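Local coordinates for malonyl CoA-acyl carrier protein transacylase (Mycobacterium tuberculosis, PDB 2QC3) that catalyses transfer of the malonyl group from malonyl-CoA to holo acyl carrier protein, supplying malonyl-ACP for fatty acid biosynthesis, at residues Val59-Ile64 with Ala115-Glu120; Ala166-Ala171 with Thr196-Pro201; Glu173-Asp178 with Ala183-Leu188; Val249-Cys254 with Gly273-Ile278. One frame throughout, in Å; residues are numbered along the deposited sequence.

Interaction 1: Val59-Ile64 with Ala115-Glu120; sequences VAQPLI and ATRGAE. With ACY (acetic acid), chain B.
R117 and Q61 meet through one hydrogen bond. R117 NH1 donates to Q61 OE1 at 2.9 Å, with an N-H...O angle of 162°. The oxygen lies close to the guanidinium plane, at its edge. Seen from the amide, the donor sits above the carbonyl plane, not on a lone pair. The two side chains cross at about a right angle. NH1 also donates to the acetate, R117 NH1 to ACY O being 2.8 Å. R117 NH2 adds a weak bond to the same oxygen.

The arginine gets there with CG anti to the backbone N (chi1 -170°) and an extended chain as far as NE. R117 CG passes 3.2 Å from Q61 OE1. The other end of the amide rests on the backbone, with Q61 NE2 3.5 Å from G118 CA. NE2 is also hydrogen-bonded to T57 OG1, which helps fix the rotation of the amide. Beside this, P62 CB packs 3.9 Å from A115 CB. The axes of 59-64 and 115-120 run nearly antiparallel and approach to 7.5 Å. G118, which has no side chain, faces Q61 here, consistent with the close approach.

R117 touches H195, and the acetate is also bound by V93 N. H195 and S92 are probably the catalytic pair. The acetate probably comes from the crystallisation liquor. Its carboxylate on R117 is consistent with this arginine receiving the malonyl carboxylate, as in related malonyl transferases.

Interaction 2: Ala166-Ala171 with Thr196-Pro201; sequences AGRLTA and TEFMAP
The end of strand 162-166 and the turn before helix 169-177 meet the loop that follows H195, a probable active-site residue. A166 is the last residue of the strand, and its CB lies 3.7 Å from T196 CG2. The chain turns a corner at G167. G167 CA then comes 4.0 Å from F198 CE1.

R168 also packs on F198. The guanidinium and ring planes are 80° apart, and the two side chains cross at about a right angle. The ring presents its edge. F198 CE2 stands over the centre of one guanidinium face, 3.7 Å above its plane. R168 NH2 lies in the plane of the ring, 3.7 Å from F198 CE2. The cation therefore does not lie on the ring face, and this is not a cation-pi stack. The aliphatic part of the arginine joins in, with R168 CG 3.9 Å from F198 CZ. The charge has its own partner, a salt bridge from R168 NH1 to E128 OE2. F198 also touches E128.

T196 shapes the loop. T196 OG1 sits between the backbone N and the carbonyl carbon (chi1 69°) and accepts from F198 N at 3.2 Å. It is also hydrogen-bonded to A193 O. The same torsion sets CG2 against A166. F198 N is two residues on from the threonine, so this is an ST turn. It opens the 3-10 segment 197-199, directly after the probable catalytic histidine.

Interaction 3: Glu173-Asp178 with Ala183-Leu188; sequences EKLAED and ARVRAL
V185 points its side chain from strand 184-187 at helix 169-177, and both its methyls touch the helix. From CB, the valine branches with CG1 anti to the backbone N (chi1 178°) and CG2 anti to the carbonyl carbon. CG1 reaches two residues. V185 CG1 is 4.1 Å from A176 CB and also 4.1 Å from L175 CD2. Within the two segments the second branch meets only the leucine, with V185 CG2 4.0 Å from L175 CG. The valine thus spans two neighbouring residues of one helical turn.

L175 comes to meet it with CG anti to its own backbone N (chi1 174°). Its side chain crosses that of V185 obliquely. The leucine reaches further into the layer under the helix, where it touches V135 and A165 of the sheet and L147 of helix 140-149. P179, in the short connection between the segments, also touches V185.

The backbones approach to 5.7 Å between the CA atoms of A176 and V185. A176 contributes only its CB there. L175 is buried and A176 is exposed, so the contact runs from the core to the surface. Between the two segments it is wholly apolar. It depends on fit and on exclusion of water, with no directional bond.

Interaction 4: Val249-Cys254 with Gly273-Ile278; sequences VRWDLC and GTLSGI
The chain passes from the short strand 249-250 through an inverse gamma turn centred on R250 into helix 251-260, and the CA atoms of W251 and L275 are 9.0 Å apart across the contact. The indole of W251 fills this gap. Its CG is anti to the backbone N (chi1 -175°), which carries the ring toward helix 275-282.

L275 CD2 lies over one face of the indole, 4.3 Å from the centroid of the five-membered ring and 25° off its normal. This is a CH-pi contact. L275 CD2 is 4.0 Å from W251 CE2, and the two side chains cross at about a right angle. C254 CB lies over the opposite face, and both atoms are offset toward the rim. I278 comes at the edge instead. I278 CG2 lies in the ring plane, 3.3 Å from W251 NE1.

In the same segment, R250 grips D252 side-on. R250 NE bonds D252 OD2, and R250 NH1 bonds D252 OD1 at 2.8 Å. The bridge ties the residues on either side of W251 together.

W251 and L275 both touch L6 of strand 2-7 in the parallel sheet. W251 also touches N158 of strand 153-159 in the mixed sheet. S276 OG is hydrogen-bonded to E268 at the end of strand 263-268. The contact therefore sits at the junction of the two sheets, with segments 249-254 and 273-278 meeting through the W251 indole.

In the fold
Interaction 1 comes first along the chain. It closes a 50-residue loop, more than half helical, by joining helix 57-77 to helix 107-125. Interaction 2 follows in series, closing 24 residues, and joins the end of strand 162-166 to the loop before helix 203-211. Interaction 3 falls within that loop and closes four residues; both use helix 169-177. Interaction 4 comes last, in series, closes 18 residues and brings together helices 251-260 and 275-282. No contacts cross. Interactions 1 and 2 touch through E120 and P201. Interactions 3 and 4 both reach the mixed sheet, from its two outermost strands. Interactions 1 and 4 lie on opposite sides of the chain's centre, about 21 Å apart between centres.

Interaction 1: Val59-Ile64 with Ala115-Glu120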
loop_
_atom_site.group_PDB
_atom_site.type_symbol
_atom_site.label_atom_id
_atom_site.label_comp_id
_atom_site.label_asym_id
_atom_site.label_seq_id
_atom_site.Cartn_x
_atom_site.Cartn_y
_atom_site.Cartn_z
ATOM N N VAL A 59 2.269 11.447 7.190
ATOM C CA VAL A 59 0.943 11.916 6.799
ATOM C C VAL A 59 0.305 11.123 5.657
ATOM O O VAL A 59 -0.866 10.743 5.730
ATOM C CB VAL A 59 0.993 13.419 6.386
ATOM C CG1 VAL A 59 -0.218 13.777 5.535
ATOM C CG2 VAL A 59 1.035 14.298 7.631
ATOM N N ALA A 60 1.066 10.872 4.600
ATOM C CA ALA A 60 0.522 10.147 3.453
ATOM C C ALA A 60 0.035 8.744 3.773
ATOM O O ALA A 60 -0.921 8.259 3.170
ATOM C CB ALA A 60 1.546 10.088 2.338
ATOM N N GLN A 61 0.682 8.079 4.718
ATOM C CA GLN A 61 0.261 6.730 5.045
ATOM C C GLN A 61 -1.174 6.671 5.616
ATOM O O GLN A 61 -2.023 5.945 5.092
ATOM C CB GLN A 61 1.289 6.078 5.981
ATOM C CG GLN A 61 2.568 5.652 5.288
ATOM C CD GLN A 61 3.414 4.725 6.136
ATOM O OE1 GLN A 61 2.934 3.710 6.630
ATOM N NE2 GLN A 61 4.686 5.064 6.293
ATOM N N PRO A 62 -1.475 7.438 6.681
ATOM C CA PRO A 62 -2.842 7.370 7.207
ATOM C C PRO A 62 -3.846 8.018 6.254
ATOM O O PRO A 62 -5.012 7.639 6.212
ATOM C CB PRO A 62 -2.736 8.115 8.537
ATOM C CG PRO A 62 -1.700 9.151 8.244
ATOM C CD PRO A 62 -0.658 8.370 7.478
ATOM N N LEU A 63 -3.376 8.997 5.491
ATOM C CA LEU A 63 -4.221 9.703 4.538
ATOM C C LEU A 63 -4.636 8.747 3.422
ATOM O O LEU A 63 -5.807 8.693 3.036
ATOM C CB LEU A 63 -3.456 10.899 3.967
ATOM C CG LEU A 63 -4.223 11.963 3.176
ATOM C CD1 LEU A 63 -5.340 12.551 4.033
ATOM C CD2 LEU A 63 -3.248 13.056 2.741
ATOM N N ILE A 64 -3.673 7.985 2.909
ATOM C CA ILE A 64 -3.954 7.018 1.854
ATOM C C ILE A 64 -4.913 5.939 2.347
ATOM O O ILE A 64 -5.856 5.577 1.642
ATOM C CB ILE A 64 -2.659 6.356 1.340
ATOM C CG1 ILE A 64 -1.827 7.391 0.580
ATOM C CG2 ILE A 64 -2.990 5.169 0.420
ATOM C CD1 ILE A 64 -0.427 6.923 0.246
ATOM N N ALA A 115 -1.163 5.677 10.877
ATOM C CA ALA A 115 -0.522 6.899 11.357
ATOM C C ALA A 115 0.715 6.564 12.200
ATOM O O ALA A 115 1.720 7.274 12.158
ATOM C CB ALA A 115 -1.512 7.722 12.178
ATOM N N THR A 116 0.636 5.482 12.967
ATOM C CA THR A 116 1.762 5.055 13.792
ATOM C C THR A 116 2.887 4.559 12.889
ATOM O O THR A 116 4.060 4.854 13.118
ATOM C CB THR A 116 1.365 3.916 14.740
ATOM O OG1 THR A 116 0.429 4.406 15.700
ATOM C CG2 THR A 116 2.585 3.376 15.469
ATOM N N ARG A 117 2.510 3.797 11.867
ATOM C CA ARG A 117 3.470 3.251 10.918
ATOM C C ARG A 117 4.225 4.404 10.261
ATOM O O ARG A 117 5.426 4.324 10.038
ATOM C CB ARG A 117 2.732 2.419 9.853
ATOM C CG ARG A 117 3.630 1.591 8.933
ATOM C CD ARG A 117 2.769 0.689 8.043
ATOM N NE ARG A 117 3.541 -0.270 7.258
ATOM C CZ ARG A 117 4.247 0.032 6.172
ATOM N NH1 ARG A 117 4.293 1.276 5.724
ATOM N NH2 ARG A 117 4.905 -0.919 5.528
ATOM N N GLY A 118 3.512 5.482 9.962
ATOM C CA GLY A 118 4.146 6.627 9.332
ATOM C C GLY A 118 5.082 7.392 10.248
ATOM O O GLY A 118 6.209 7.713 9.866
ATOM N N ALA A 119 4.612 7.697 11.452
ATOM C CA ALA A 119 5.419 8.427 12.426
ATOM C C ALA A 119 6.670 7.642 12.793
ATOM O O ALA A 119 7.754 8.213 12.909
ATOM C CB ALA A 119 4.594 8.713 13.686
ATOM N N GLU A 120 6.520 6.333 12.983
ATOM C CA GLU A 120 7.661 5.492 13.334
ATOM C C GLU A 120 8.679 5.376 12.201
ATOM O O GLU A 120 9.887 5.437 12.435
ATOM C CB GLU A 120 7.196 4.095 13.736
ATOM C CG GLU A 120 6.490 4.047 15.067
ATOM C CD GLU A 120 7.306 4.686 16.177
ATOM O OE1 GLU A 120 8.503 4.367 16.303
ATOM O OE2 GLU A 120 6.748 5.509 16.928
HETATM C C ACY B . 5.103 2.061 2.294
HETATM O O ACY B . 5.504 1.363 3.209
HETATM O OXT ACY B . 3.791 2.320 2.156
HETATM C CH3 ACY B . 6.073 2.641 1.302
#

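Interaction 2: Ala166-Ala171 with Thr196-Pro201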
loop_
_atom_site.group_PDB
_atom_site.type_symbol
_atom_site.label_atom_id
_atom_site.label_comp_id
_atom_site.label_asym_id
_atom_site.label_seq_id
_atom_site.Cartn_x
_atom_site.Cartn_y
_atom_site.Cartn_z
ATOM N N ALA A 166 16.384 -0.110 -2.710
ATOM C CA ALA A 166 16.418 0.720 -1.514
ATOM C C ALA A 166 17.654 0.440 -0.677
ATOM O O ALA A 166 18.146 -0.685 -0.621
ATOM C CB ALA A 166 15.156 0.502 -0.687
ATOM N N GLY A 167 18.159 1.490 -0.044
ATOM C CA GLY A 167 19.336 1.380 0.795
ATOM C C GLY A 167 19.864 2.773 1.072
ATOM O O GLY A 167 19.118 3.750 0.963
ATOM N N ARG A 168 21.143 2.869 1.423
ATOM C CA ARG A 168 21.760 4.165 1.699
ATOM C C ARG A 168 21.792 4.966 0.409
ATOM O O ARG A 168 22.020 4.410 -0.661
ATOM C CB ARG A 168 23.184 3.978 2.241
ATOM C CG ARG A 168 23.243 3.283 3.611
ATOM C CD ARG A 168 24.682 3.031 4.060
ATOM N NE ARG A 168 24.750 2.137 5.214
ATOM C CZ ARG A 168 24.521 2.519 6.461
ATOM N NH1 ARG A 168 24.215 3.783 6.706
ATOM N NH2 ARG A 168 24.593 1.644 7.457
ATOM N N LEU A 169 21.545 6.267 0.520
ATOM C CA LEU A 169 21.538 7.162 -0.631
ATOM C C LEU A 169 22.848 6.985 -1.358
ATOM O O LEU A 169 22.926 7.037 -2.589
ATOM C CB LEU A 169 21.386 8.615 -0.158
ATOM C CG LEU A 169 20.011 8.935 0.431
ATOM C CD1 LEU A 169 20.027 10.281 1.140
ATOM C CD2 LEU A 169 18.985 8.919 -0.698
ATOM N N THR A 170 23.885 6.762 -0.561
ATOM C CA THR A 170 25.214 6.550 -1.070
ATOM C C THR A 170 25.252 5.411 -2.092
ATOM O O THR A 170 25.860 5.534 -3.162
ATOM C CB THR A 170 26.185 6.289 0.109
ATOM O OG1 THR A 170 26.639 7.547 0.626
ATOM C CG2 THR A 170 27.367 5.506 -0.323
ATOM N N ALA A 171 24.596 4.306 -1.771
ATOM C CA ALA A 171 24.576 3.171 -2.681
ATOM C C ALA A 171 23.618 3.450 -3.842
ATOM O O ALA A 171 23.854 3.030 -4.964
ATOM C CB ALA A 171 24.162 1.911 -1.929
ATOM N N THR A 196 13.035 -2.269 4.351
ATOM C CA THR A 196 14.398 -2.778 4.467
ATOM C C THR A 196 14.749 -2.738 5.945
ATOM O O THR A 196 13.986 -2.199 6.747
ATOM C CB THR A 196 15.430 -1.918 3.704
ATOM O OG1 THR A 196 15.578 -0.656 4.363
ATOM C CG2 THR A 196 14.995 -1.704 2.243
ATOM N N GLU A 197 15.896 -3.308 6.304
ATOM C CA GLU A 197 16.326 -3.315 7.693
ATOM C C GLU A 197 16.487 -1.899 8.253
ATOM O O GLU A 197 16.438 -1.699 9.467
ATOM C CB GLU A 197 17.639 -4.092 7.834
ATOM C CG GLU A 197 17.471 -5.596 7.697
ATOM C CD GLU A 197 16.740 -6.224 8.880
ATOM O OE1 GLU A 197 15.704 -5.673 9.319
ATOM O OE2 GLU A 197 17.199 -7.285 9.363
ATOM N N PHE A 198 16.661 -0.915 7.372
ATOM C CA PHE A 198 16.825 0.464 7.826
ATOM C C PHE A 198 15.579 1.001 8.529
ATOM O O PHE A 198 15.637 2.021 9.218
ATOM C CB PHE A 198 17.239 1.372 6.658
ATOM C CG PHE A 198 18.623 1.074 6.132
ATOM C CD1 PHE A 198 18.802 0.342 4.958
ATOM C CD2 PHE A 198 19.745 1.459 6.858
ATOM C CE1 PHE A 198 20.082 -0.010 4.518
ATOM C CE2 PHE A 198 21.029 1.118 6.433
ATOM C CZ PHE A 198 21.202 0.378 5.260
ATOM N N MET A 199 14.452 0.311 8.362
ATOM C CA MET A 199 13.224 0.720 9.031
ATOM C C MET A 199 13.134 0.027 10.392
ATOM O O MET A 199 12.218 0.285 11.155
ATOM C CB MET A 199 11.995 0.352 8.187
ATOM C CG MET A 199 11.851 1.158 6.904
ATOM S SD MET A 199 11.724 2.921 7.257
ATOM C CE MET A 199 13.425 3.432 7.034
ATOM N N ALA A 200 14.100 -0.842 10.690
ATOM C CA ALA A 200 14.113 -1.593 11.946
ATOM C C ALA A 200 13.765 -0.797 13.201
ATOM O O ALA A 200 13.041 -1.288 14.057
ATOM C CB ALA A 200 15.466 -2.282 12.136
ATOM N N PRO A 201 14.279 0.436 13.332
ATOM C CA PRO A 201 13.946 1.197 14.540
ATOM C C PRO A 201 12.466 1.556 14.676
ATOM O O PRO A 201 12.012 1.964 15.746
ATOM C CB PRO A 201 14.866 2.419 14.456
ATOM C CG PRO A 201 15.166 2.548 12.994
ATOM C CD PRO A 201 15.297 1.130 12.524
#

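Interaction 3: Glu173-Asp178 with Ala183-Leu188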
loop_
_atom_site.group_PDB
_atom_site.type_symbol
_atom_site.label_atom_id
_atom_site.label_comp_id
_atom_site.label_asym_id
_atom_site.label_seq_id
_atom_site.Cartn_x
_atom_site.Cartn_y
_atom_site.Cartn_z
ATOM N N GLU A 173 23.143 6.229 -5.256
ATOM C CA GLU A 173 23.837 7.129 -6.166
ATOM C C GLU A 173 24.792 6.361 -7.069
ATOM O O GLU A 173 24.903 6.647 -8.262
ATOM C CB GLU A 173 24.613 8.187 -5.380
ATOM C CG GLU A 173 23.728 9.200 -4.697
ATOM C CD GLU A 173 24.518 10.261 -3.956
ATOM O OE1 GLU A 173 25.329 10.969 -4.596
ATOM O OE2 GLU A 173 24.325 10.391 -2.733
ATOM N N LYS A 174 25.498 5.392 -6.503
ATOM C CA LYS A 174 26.412 4.610 -7.317
ATOM C C LYS A 174 25.601 3.810 -8.340
ATOM O O LYS A 174 26.100 3.487 -9.413
ATOM C CB LYS A 174 27.245 3.664 -6.447
ATOM C CG LYS A 174 28.197 4.360 -5.482
ATOM C CD LYS A 174 29.019 3.343 -4.700
ATOM C CE LYS A 174 30.179 4.013 -3.982
ATOM N NZ LYS A 174 31.048 3.004 -3.322
ATOM N N LEU A 175 24.348 3.506 -8.005
ATOM C CA LEU A 175 23.469 2.752 -8.902
ATOM C C LEU A 175 23.104 3.614 -10.101
ATOM O O LEU A 175 23.195 3.173 -11.249
ATOM C CB LEU A 175 22.183 2.319 -8.182
ATOM C CG LEU A 175 21.106 1.650 -9.058
ATOM C CD1 LEU A 175 21.646 0.349 -9.659
ATOM C CD2 LEU A 175 19.864 1.366 -8.232
ATOM N N ALA A 176 22.685 4.844 -9.821
ATOM C CA ALA A 176 22.305 5.784 -10.866
ATOM C C ALA A 176 23.507 6.195 -11.719
ATOM O O ALA A 176 23.354 6.511 -12.899
ATOM C CB ALA A 176 21.652 7.018 -10.245
ATOM N N GLU A 177 24.699 6.189 -11.131
ATOM C CA GLU A 177 25.902 6.563 -11.872
ATOM C C GLU A 177 26.250 5.558 -12.962
ATOM O O GLU A 177 26.664 5.937 -14.058
ATOM C CB GLU A 177 27.112 6.692 -10.941
ATOM C CG GLU A 177 27.352 8.079 -10.379
ATOM C CD GLU A 177 28.785 8.256 -9.889
ATOM O OE1 GLU A 177 29.281 7.368 -9.164
ATOM O OE2 GLU A 177 29.414 9.285 -10.229
ATOM N N ASP A 178 26.098 4.278 -12.652
ATOM C CA ASP A 178 26.411 3.222 -13.606
ATOM C C ASP A 178 25.291 2.196 -13.673
ATOM O O ASP A 178 25.442 1.064 -13.220
ATOM C CB ASP A 178 27.721 2.526 -13.217
ATOM C CG ASP A 178 28.941 3.374 -13.512
ATOM O OD1 ASP A 178 29.117 4.428 -12.857
ATOM O OD2 ASP A 178 29.722 2.984 -14.410
ATOM N N ALA A 183 18.583 -0.501 -18.202
ATOM C CA ALA A 183 17.805 -0.217 -17.000
ATOM C C ALA A 183 17.757 1.275 -16.691
ATOM O O ALA A 183 18.776 1.961 -16.715
ATOM C CB ALA A 183 18.386 -0.979 -15.807
ATOM N N ARG A 184 16.559 1.768 -16.405
ATOM C CA ARG A 184 16.352 3.169 -16.069
ATOM C C ARG A 184 16.263 3.259 -14.554
ATOM O O ARG A 184 15.502 2.529 -13.932
ATOM C CB ARG A 184 15.042 3.679 -16.675
ATOM C CG ARG A 184 15.096 4.001 -18.152
ATOM C CD ARG A 184 13.711 3.861 -18.763
ATOM N NE ARG A 184 12.677 4.450 -17.919
ATOM C CZ ARG A 184 11.427 4.000 -17.845
ATOM N NH1 ARG A 184 11.048 2.950 -18.565
ATOM N NH2 ARG A 184 10.553 4.598 -17.047
ATOM N N VAL A 185 17.038 4.158 -13.968
ATOM C CA VAL A 185 17.039 4.335 -12.530
ATOM C C VAL A 185 16.480 5.701 -12.188
ATOM O O VAL A 185 16.980 6.719 -12.664
ATOM C CB VAL A 185 18.462 4.226 -11.957
ATOM C CG1 VAL A 185 18.436 4.473 -10.446
ATOM C CG2 VAL A 185 19.039 2.847 -12.269
ATOM N N ARG A 186 15.436 5.720 -11.369
ATOM C CA ARG A 186 14.820 6.972 -10.958
ATOM C C ARG A 186 14.627 7.023 -9.448
ATOM O O ARG A 186 13.874 6.229 -8.881
ATOM C CB ARG A 186 13.463 7.158 -11.644
ATOM C CG ARG A 186 12.433 6.102 -11.279
ATOM C CD ARG A 186 11.061 6.450 -11.848
ATOM N NE ARG A 186 10.571 7.723 -11.327
ATOM C CZ ARG A 186 9.495 7.852 -10.555
ATOM N NH1 ARG A 186 8.786 6.783 -10.217
ATOM N NH2 ARG A 186 9.139 9.049 -10.108
ATOM N N ALA A 187 15.313 7.962 -8.806
ATOM C CA ALA A 187 15.209 8.135 -7.365
ATOM C C ALA A 187 13.778 8.530 -7.052
ATOM O O ALA A 187 13.205 9.375 -7.739
ATOM C CB ALA A 187 16.162 9.221 -6.900
ATOM N N LEU A 188 13.196 7.913 -6.029
ATOM C CA LEU A 188 11.827 8.226 -5.652
ATOM C C LEU A 188 11.817 9.292 -4.562
ATOM O O LEU A 188 12.760 9.402 -3.771
ATOM C CB LEU A 188 11.111 6.961 -5.173
ATOM C CG LEU A 188 11.103 5.811 -6.185
ATOM C CD1 LEU A 188 10.533 4.570 -5.527
ATOM C CD2 LEU A 188 10.275 6.199 -7.425
#

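Interaction 4: Val249-Cys254 with Gly273-Ile278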
loop_
_atom_site.group_PDB
_atom_site.type_symbol
_atom_site.label_atom_id
_atom_site.label_comp_id
_atom_site.label_asym_id
_atom_site.label_seq_id
_atom_site.Cartn_x
_atom_site.Cartn_y
_atom_site.Cartn_z
ATOM N N VAL A 249 8.464 -5.957 -0.558
ATOM C CA VAL A 249 7.080 -6.088 -0.983
ATOM C C VAL A 249 7.093 -6.977 -2.227
ATOM O O VAL A 249 7.558 -6.555 -3.287
ATOM C CB VAL A 249 6.474 -4.701 -1.348
ATOM C CG1 VAL A 249 5.066 -4.869 -1.935
ATOM C CG2 VAL A 249 6.433 -3.807 -0.106
ATOM N N ARG A 250 6.605 -8.209 -2.097
ATOM C CA ARG A 250 6.562 -9.121 -3.238
ATOM C C ARG A 250 5.217 -8.973 -3.956
ATOM O O ARG A 250 4.392 -9.892 -3.963
ATOM C CB ARG A 250 6.762 -10.579 -2.786
ATOM C CG ARG A 250 8.152 -10.893 -2.217
ATOM C CD ARG A 250 9.271 -10.372 -3.125
ATOM N NE ARG A 250 9.206 -10.905 -4.486
ATOM C CZ ARG A 250 9.928 -11.927 -4.944
ATOM N NH1 ARG A 250 9.788 -12.323 -6.206
ATOM N NH2 ARG A 250 10.789 -12.548 -4.153
ATOM N N TRP A 251 4.992 -7.806 -4.551
ATOM C CA TRP A 251 3.744 -7.570 -5.261
ATOM C C TRP A 251 3.619 -8.560 -6.418
ATOM O O TRP A 251 2.524 -9.015 -6.735
ATOM C CB TRP A 251 3.668 -6.129 -5.790
ATOM C CG TRP A 251 2.335 -5.842 -6.409
ATOM C CD1 TRP A 251 2.076 -5.597 -7.725
ATOM C CD2 TRP A 251 1.061 -5.867 -5.745
ATOM N NE1 TRP A 251 0.717 -5.476 -7.929
ATOM C CE2 TRP A 251 0.070 -5.634 -6.728
ATOM C CE3 TRP A 251 0.660 -6.063 -4.414
ATOM C CZ2 TRP A 251 -1.298 -5.597 -6.426
ATOM C CZ3 TRP A 251 -0.705 -6.028 -4.109
ATOM C CH2 TRP A 251 -1.667 -5.792 -5.116
ATOM N N ASP A 252 4.745 -8.889 -7.045
ATOM C CA ASP A 252 4.743 -9.848 -8.144
ATOM C C ASP A 252 4.165 -11.199 -7.723
ATOM O O ASP A 252 3.436 -11.828 -8.486
ATOM C CB ASP A 252 6.158 -10.049 -8.704
ATOM C CG ASP A 252 7.189 -10.400 -7.630
ATOM O OD1 ASP A 252 8.324 -10.754 -8.010
ATOM O OD2 ASP A 252 6.882 -10.320 -6.420
ATOM N N LEU A 253 4.480 -11.640 -6.504
ATOM C CA LEU A 253 3.961 -12.908 -6.010
ATOM C C LEU A 253 2.464 -12.799 -5.694
ATOM O O LEU A 253 1.720 -13.772 -5.809
ATOM C CB LEU A 253 4.741 -13.356 -4.761
ATOM C CG LEU A 253 6.242 -13.603 -4.969
ATOM C CD1 LEU A 253 6.872 -14.150 -3.684
ATOM C CD2 LEU A 253 6.442 -14.601 -6.122
ATOM N N CYS A 254 2.015 -11.610 -5.312
ATOM C CA CYS A 254 0.609 -11.427 -5.004
ATOM C C CYS A 254 -0.227 -11.557 -6.279
ATOM O O CYS A 254 -1.258 -12.227 -6.295
ATOM C CB CYS A 254 0.368 -10.051 -4.361
ATOM S SG CYS A 254 0.975 -9.891 -2.659
ATOM N N GLY A 273 -3.660 4.074 -8.136
ATOM C CA GLY A 273 -2.284 4.224 -8.565
ATOM C C GLY A 273 -1.960 3.442 -9.824
ATOM O O GLY A 273 -2.485 3.730 -10.896
ATOM N N THR A 274 -1.103 2.439 -9.687
ATOM C CA THR A 274 -0.693 1.623 -10.821
ATOM C C THR A 274 -0.955 0.133 -10.605
ATOM O O THR A 274 -0.608 -0.685 -11.452
ATOM C CB THR A 274 0.814 1.808 -11.104
ATOM O OG1 THR A 274 1.569 1.329 -9.981
ATOM C CG2 THR A 274 1.145 3.287 -11.327
ATOM N N LEU A 275 -1.568 -0.226 -9.485
ATOM C CA LEU A 275 -1.826 -1.639 -9.207
ATOM C C LEU A 275 -2.699 -2.294 -10.274
ATOM O O LEU A 275 -2.458 -3.432 -10.671
ATOM C CB LEU A 275 -2.474 -1.807 -7.826
ATOM C CG LEU A 275 -1.682 -1.197 -6.667
ATOM C CD1 LEU A 275 -2.326 -1.593 -5.334
ATOM C CD2 LEU A 275 -0.233 -1.673 -6.735
ATOM N N SER A 276 -3.717 -1.571 -10.726
ATOM C CA SER A 276 -4.610 -2.082 -11.751
ATOM C C SER A 276 -3.815 -2.488 -12.993
ATOM O O SER A 276 -3.971 -3.598 -13.507
ATOM C CB SER A 276 -5.645 -1.016 -12.123
ATOM O OG SER A 276 -6.582 -0.827 -11.085
ATOM N N GLY A 277 -2.964 -1.580 -13.463
ATOM C CA GLY A 277 -2.152 -1.845 -14.638
ATOM C C GLY A 277 -1.199 -3.010 -14.433
ATOM O O GLY A 277 -1.021 -3.841 -15.326
ATOM N N ILE A 278 -0.569 -3.070 -13.265
ATOM C CA ILE A 278 0.346 -4.166 -12.979
ATOM C C ILE A 278 -0.441 -5.474 -12.963
ATOM O O ILE A 278 -0.026 -6.451 -13.573
ATOM C CB ILE A 278 1.062 -3.979 -11.612
ATOM C CG1 ILE A 278 2.217 -2.989 -11.747
ATOM C CG2 ILE A 278 1.637 -5.303 -11.142
ATOM C CD1 ILE A 278 1.867 -1.705 -12.454
#